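Local coordinates for lactococcal phage P2 ORF15 (Lactococcus phage p2, PDB 2WZP), which probably serves as the distal tail (Dit) protein of the phage, a building block of the baseplate that joins the tail tube to the host-adsorption apparatus, at residues Thr37-Thr42 / Tyr165-Leu170; Lys118-Glu123 / Ile156-Ile161. All blocks are in the same frame, centred on the assembly; numbering follows the deposited sequence.

Contact 1 joins two parts of the chain assigned to different domain families: the loop 37-42, from the N-terminal domain, and strand 165-173, which falls in the C-terminal one. It is partly buried, and its chemistry mixes a leucine and two tyrosines with one aspartate carboxylate at their side. Contact 2 stays inside the N-terminal sheet, is buried, and is purely apolar, between strands 120-125 and 153-163. The two centres lie about 15 Å apart. They meet chiefly at Thr121, whose CG2 packs 3.5 Å from Tyr165 OH and also touches Leu39. Strand 153-163 of contact 2 leads almost directly into strand 165-173 of contact 1.

Contact 1 of 2, residues Thr37-Thr42 / Tyr165-Leu170; sequences TNLDGT and YTYENL
Leu39 and Asp40, the two corner residues of a type II beta turn, reach across to Tyr165 and Tyr167 at the start of strand 165-173. The turn runs from Asn38 to Gly41 and is closed by Gly41 N bonding to Asn38 O at 2.9 Å. Leu39 does its touching through one methyl: CD1 sits 3.8 Å from Tyr165 OH and 3.9 Å from Tyr167 CE2, so it bridges the two phenol groups. It approaches Tyr167 at the ring edge, close to the ring plane, the two side chains running antiparallel alongside one another. Tyr165 meets the same methyl at the OH end of its ring, Leu39 and Tyr165 approaching from opposite directions. With CG between the backbone N and the carbonyl carbon (chi1 75°), the Tyr165 side chain leaves the strand obliquely to the turn and its OH end swings in to Leu39 CD1.

Asp40 takes the next place along Tyr167. No hydrogen bond crosses here; the carboxylate passes obliquely by the CD2-CE2 side of the ring, its plane 30° from that of the phenol.

The polar ends are held from the second shell. Asp40 OD2 forms a salt bridge with Lys318 NZ, and the same lysine makes a cation-pi contact with Tyr167, so one amino group serves both partners and probably helps keep them together. Tyr165 OH is hydrogen-bonded to Asp134 OD1 on strand 130-140, while Lys320 makes a cation-pi contact with its ring. Both lysines belong to strand 312-322, the sheet neighbour of 165-173, so the C-terminal sheet supplies the positive charge around a seam with the N-terminal domain. Asp40, the exposed residue of the four, puts OD2 3.7 Å from Tyr167 CD2 and 4.0 Å from Tyr167 CE2.

Contact 2 of 2, residues Lys118-Glu123 / Ile156-Ile161; sequences KFVTLE and ITFDII
Val120 CG1 comes obliquely to the Phe158 ring at CE1, whereas the second phenylalanine, Phe119, is met by Ile161 at its CB and not at the ring. The Phe158 CE1 to Val120 CG1 distance is 4.3 Å, a loose methyl-to-ring approach. At the other end Phe119 CB stands 3.8 Å from Ile161 CD1. The phenyl ring of Phe119 begins farther off, its CG 4.6 Å from Ile161 CD1, and runs on away from Ile161 to pack on Asp134.

Ile161 gets its end methyl there by extending CG1 anti to its own carbonyl carbon (chi1 -63°), with CD1 at the far end of the chain pointing to Phe119. No hydrogen bond spans the two segments, and all the touching atoms are carbons, so the contact is apolar packing, consistent with its burial.

The spacing explains why only side chains meet. Strands 120-125 and 153-163 are not neighbours in the antiparallel sheet; strand 130-140 runs between them, bonding to Val120 and Leu122 through Leu135 and Ala133. Val120 and Phe158, whose CA atoms are 9.7 Å apart, therefore reach over that middle strand on one face of the sheet. Val120 also packs on Ile35 of strand 32-36, the other neighbour of 120-125, while Ile156 bonds through its backbone to Phe91 of strand 89-95. At the corner of the chain, Ile161 touches Asn273 and packs on Ile70 of a second subunit, and backbone hydrogen bonds also link Ile161 to that subunit. Helix 100-115 ends just before Lys118, so the segment leads from that helix into the sheet.

Contact 1 of 2, residues Thr37-Thr42 / Tyr165-Leu170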
# COMPACT_ATOMS: atom_id res chain seq x y z
N THR M 37 21.71 -27.05 -25.15
CA THR M 37 22.60 -26.09 -25.82
C THR M 37 22.63 -26.34 -27.34
O THR M 37 22.98 -25.43 -28.10
CB THR M 37 24.01 -26.06 -25.20
OG1 THR M 37 24.57 -27.36 -25.27
CG2 THR M 37 24.02 -25.53 -23.76
N ASN M 38 22.23 -27.55 -27.78
CA ASN M 38 22.18 -27.89 -29.19
C ASN M 38 21.34 -29.13 -29.45
O ASN M 38 21.87 -30.20 -29.77
CB ASN M 38 23.59 -28.04 -29.75
CG ASN M 38 23.66 -28.14 -31.24
OD1 ASN M 38 22.69 -27.94 -31.99
ND2 ASN M 38 24.82 -28.50 -31.70
N LEU M 39 20.01 -28.98 -29.35
CA LEU M 39 19.06 -30.07 -29.58
C LEU M 39 19.39 -30.82 -30.86
O LEU M 39 19.56 -30.20 -31.92
CB LEU M 39 17.65 -29.50 -29.67
CG LEU M 39 16.44 -30.30 -29.15
CD1 LEU M 39 15.35 -30.32 -30.15
CD2 LEU M 39 16.79 -31.64 -28.58
N ASP M 40 19.56 -32.14 -30.77
CA ASP M 40 19.84 -32.98 -31.93
C ASP M 40 21.26 -32.88 -32.56
O ASP M 40 21.54 -33.50 -33.59
CB ASP M 40 18.68 -32.98 -32.96
CG ASP M 40 17.39 -33.71 -32.56
OD1 ASP M 40 17.38 -34.40 -31.50
OD2 ASP M 40 16.42 -33.67 -33.34
N GLY M 41 22.15 -32.17 -31.86
CA GLY M 41 23.56 -32.08 -32.21
C GLY M 41 24.35 -32.98 -31.29
O GLY M 41 24.00 -33.10 -30.12
N THR M 42 25.43 -33.62 -31.81
CA THR M 42 26.29 -34.51 -31.03
C THR M 42 26.96 -33.84 -29.81
O THR M 42 27.35 -34.55 -28.87
CB THR M 42 27.32 -35.25 -31.91
OG1 THR M 42 28.21 -34.31 -32.52
CG2 THR M 42 26.69 -36.16 -32.93
N TYR M 165 7.25 -26.78 -30.55
CA TYR M 165 7.52 -27.56 -31.72
C TYR M 165 7.97 -28.94 -31.31
O TYR M 165 8.29 -29.19 -30.14
CB TYR M 165 8.55 -26.87 -32.65
CG TYR M 165 10.00 -26.89 -32.21
CD1 TYR M 165 10.83 -27.97 -32.52
CD2 TYR M 165 10.55 -25.82 -31.52
CE1 TYR M 165 12.16 -27.98 -32.14
CE2 TYR M 165 11.88 -25.83 -31.12
CZ TYR M 165 12.69 -26.90 -31.45
OH TYR M 165 14.01 -26.90 -31.03
N THR M 166 7.96 -29.85 -32.28
CA THR M 166 8.44 -31.21 -32.25
C THR M 166 9.01 -31.43 -33.62
O THR M 166 8.69 -30.68 -34.56
CB THR M 166 7.33 -32.26 -31.95
OG1 THR M 166 6.31 -32.20 -32.93
CG2 THR M 166 6.76 -32.14 -30.57
N TYR M 167 9.85 -32.45 -33.75
CA TYR M 167 10.42 -32.79 -35.04
C TYR M 167 9.75 -34.01 -35.54
O TYR M 167 9.43 -34.93 -34.78
CB TYR M 167 11.93 -32.99 -34.96
CG TYR M 167 12.75 -31.71 -34.96
CD1 TYR M 167 12.72 -30.85 -36.06
CD2 TYR M 167 13.61 -31.41 -33.91
CE1 TYR M 167 13.47 -29.67 -36.06
CE2 TYR M 167 14.40 -30.26 -33.93
CZ TYR M 167 14.31 -29.38 -35.00
OH TYR M 167 15.09 -28.26 -35.06
N GLU M 168 9.53 -34.03 -36.84
CA GLU M 168 8.96 -35.17 -37.53
C GLU M 168 9.88 -35.49 -38.68
O GLU M 168 10.15 -34.64 -39.53
CB GLU M 168 7.54 -34.87 -38.02
CG GLU M 168 6.84 -36.07 -38.65
CD GLU M 168 5.53 -35.79 -39.36
OE1 GLU M 168 4.86 -36.77 -39.75
OE2 GLU M 168 5.16 -34.60 -39.53
N ASN M 169 10.33 -36.73 -38.72
CA ASN M 169 11.21 -37.22 -39.80
C ASN M 169 10.38 -38.02 -40.79
O ASN M 169 9.63 -38.90 -40.39
CB ASN M 169 12.35 -38.02 -39.22
CG ASN M 169 13.37 -37.11 -38.56
OD1 ASN M 169 14.39 -36.78 -39.15
ND2 ASN M 169 13.08 -36.58 -37.37
N LEU M 170 10.40 -37.59 -42.06
CA LEU M 170 9.66 -38.20 -43.16
C LEU M 170 10.56 -38.43 -44.37
O LEU M 170 11.33 -37.55 -44.76
CB LEU M 170 8.50 -37.31 -43.62
CG LEU M 170 7.35 -37.00 -42.67
CD1 LEU M 170 6.33 -36.13 -43.34
CD2 LEU M 170 6.66 -38.28 -42.20

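Contact 2 of 2, residues Lys118-Glu123 / Ile156-Ile161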
# COMPACT_ATOMS: atom_id res chain seq x y z
N LYS M 118 23.72 -19.19 -30.26
CA LYS M 118 22.82 -18.23 -30.92
C LYS M 118 21.44 -18.27 -30.23
O LYS M 118 20.76 -17.26 -30.10
CB LYS M 118 22.69 -18.59 -32.41
CG LYS M 118 21.86 -17.61 -33.24
CD LYS M 118 21.67 -18.04 -34.68
CE LYS M 118 21.09 -16.90 -35.47
NZ LYS M 118 20.85 -17.29 -36.86
N PHE M 119 21.06 -19.46 -29.78
CA PHE M 119 19.82 -19.74 -29.07
C PHE M 119 20.03 -21.07 -28.32
O PHE M 119 20.96 -21.84 -28.60
CB PHE M 119 18.60 -19.85 -30.05
CG PHE M 119 18.62 -21.08 -30.92
CD1 PHE M 119 17.91 -22.22 -30.56
CD2 PHE M 119 19.42 -21.14 -32.06
CE1 PHE M 119 17.98 -23.39 -31.33
CE2 PHE M 119 19.49 -22.30 -32.83
CZ PHE M 119 18.77 -23.42 -32.46
N VAL M 120 19.13 -21.33 -27.40
CA VAL M 120 19.07 -22.48 -26.52
C VAL M 120 17.62 -23.04 -26.66
O VAL M 120 16.71 -22.33 -27.12
CB VAL M 120 19.48 -21.94 -25.11
CG1 VAL M 120 18.38 -22.01 -24.06
CG2 VAL M 120 20.76 -22.58 -24.64
N THR M 121 17.44 -24.33 -26.34
CA THR M 121 16.12 -24.98 -26.47
C THR M 121 15.59 -25.49 -25.14
O THR M 121 16.23 -26.30 -24.47
CB THR M 121 16.19 -26.12 -27.52
OG1 THR M 121 16.50 -25.57 -28.79
CG2 THR M 121 14.90 -26.88 -27.64
N LEU M 122 14.39 -25.03 -24.79
CA LEU M 122 13.69 -25.51 -23.60
C LEU M 122 12.81 -26.72 -23.99
O LEU M 122 12.04 -26.66 -24.94
CB LEU M 122 12.84 -24.39 -22.98
CG LEU M 122 11.93 -24.76 -21.79
CD1 LEU M 122 12.73 -24.86 -20.49
CD2 LEU M 122 10.82 -23.74 -21.66
N GLU M 123 12.98 -27.81 -23.26
CA GLU M 123 12.17 -29.01 -23.41
C GLU M 123 11.08 -28.94 -22.32
O GLU M 123 11.38 -28.67 -21.17
CB GLU M 123 13.03 -30.26 -23.26
CG GLU M 123 12.26 -31.55 -23.38
CD GLU M 123 13.10 -32.80 -23.23
OE1 GLU M 123 14.29 -32.78 -23.63
OE2 GLU M 123 12.56 -33.80 -22.72
N ILE M 156 15.52 -15.15 -14.61
CA ILE M 156 15.99 -15.33 -15.98
C ILE M 156 14.81 -15.08 -16.93
O ILE M 156 13.70 -15.52 -16.62
CB ILE M 156 16.73 -16.68 -16.18
CG1 ILE M 156 17.62 -16.64 -17.44
CG2 ILE M 156 15.80 -17.91 -16.13
CD1 ILE M 156 18.49 -17.84 -17.66
N THR M 157 15.03 -14.32 -18.02
CA THR M 157 13.99 -13.98 -19.02
C THR M 157 14.46 -14.35 -20.41
O THR M 157 15.60 -14.05 -20.80
CB THR M 157 13.60 -12.51 -18.98
OG1 THR M 157 13.35 -12.11 -17.63
CG2 THR M 157 12.41 -12.17 -19.87
N PHE M 158 13.56 -14.97 -21.18
CA PHE M 158 13.84 -15.39 -22.53
C PHE M 158 12.91 -14.80 -23.52
O PHE M 158 11.69 -14.81 -23.33
CB PHE M 158 13.73 -16.91 -22.66
CG PHE M 158 14.77 -17.68 -21.90
CD1 PHE M 158 16.02 -17.93 -22.45
CD2 PHE M 158 14.48 -18.23 -20.65
CE1 PHE M 158 16.97 -18.67 -21.75
CE2 PHE M 158 15.43 -19.00 -19.96
CZ PHE M 158 16.67 -19.20 -20.52
N ASP M 159 13.49 -14.39 -24.64
CA ASP M 159 12.76 -13.98 -25.82
C ASP M 159 12.43 -15.28 -26.55
O ASP M 159 13.25 -16.18 -26.60
CB ASP M 159 13.61 -13.09 -26.73
CG ASP M 159 13.59 -11.62 -26.39
OD1 ASP M 159 12.48 -11.10 -26.07
OD2 ASP M 159 14.63 -10.94 -26.61
N ILE M 160 11.23 -15.36 -27.11
CA ILE M 160 10.73 -16.50 -27.88
C ILE M 160 11.20 -16.41 -29.32
O ILE M 160 11.14 -15.33 -29.93
CB ILE M 160 9.17 -16.49 -27.84
CG1 ILE M 160 8.58 -16.44 -26.40
CG2 ILE M 160 8.55 -17.59 -28.72
CD1 ILE M 160 8.76 -17.64 -25.48
N ILE M 161 11.59 -17.56 -29.91
CA ILE M 161 11.96 -17.66 -31.31
C ILE M 161 10.95 -18.56 -31.93
O ILE M 161 10.25 -18.15 -32.86
CB ILE M 161 13.41 -18.11 -31.56
CG1 ILE M 161 14.38 -17.07 -30.99
CG2 ILE M 161 13.70 -18.37 -33.06
CD1 ILE M 161 15.59 -17.64 -30.43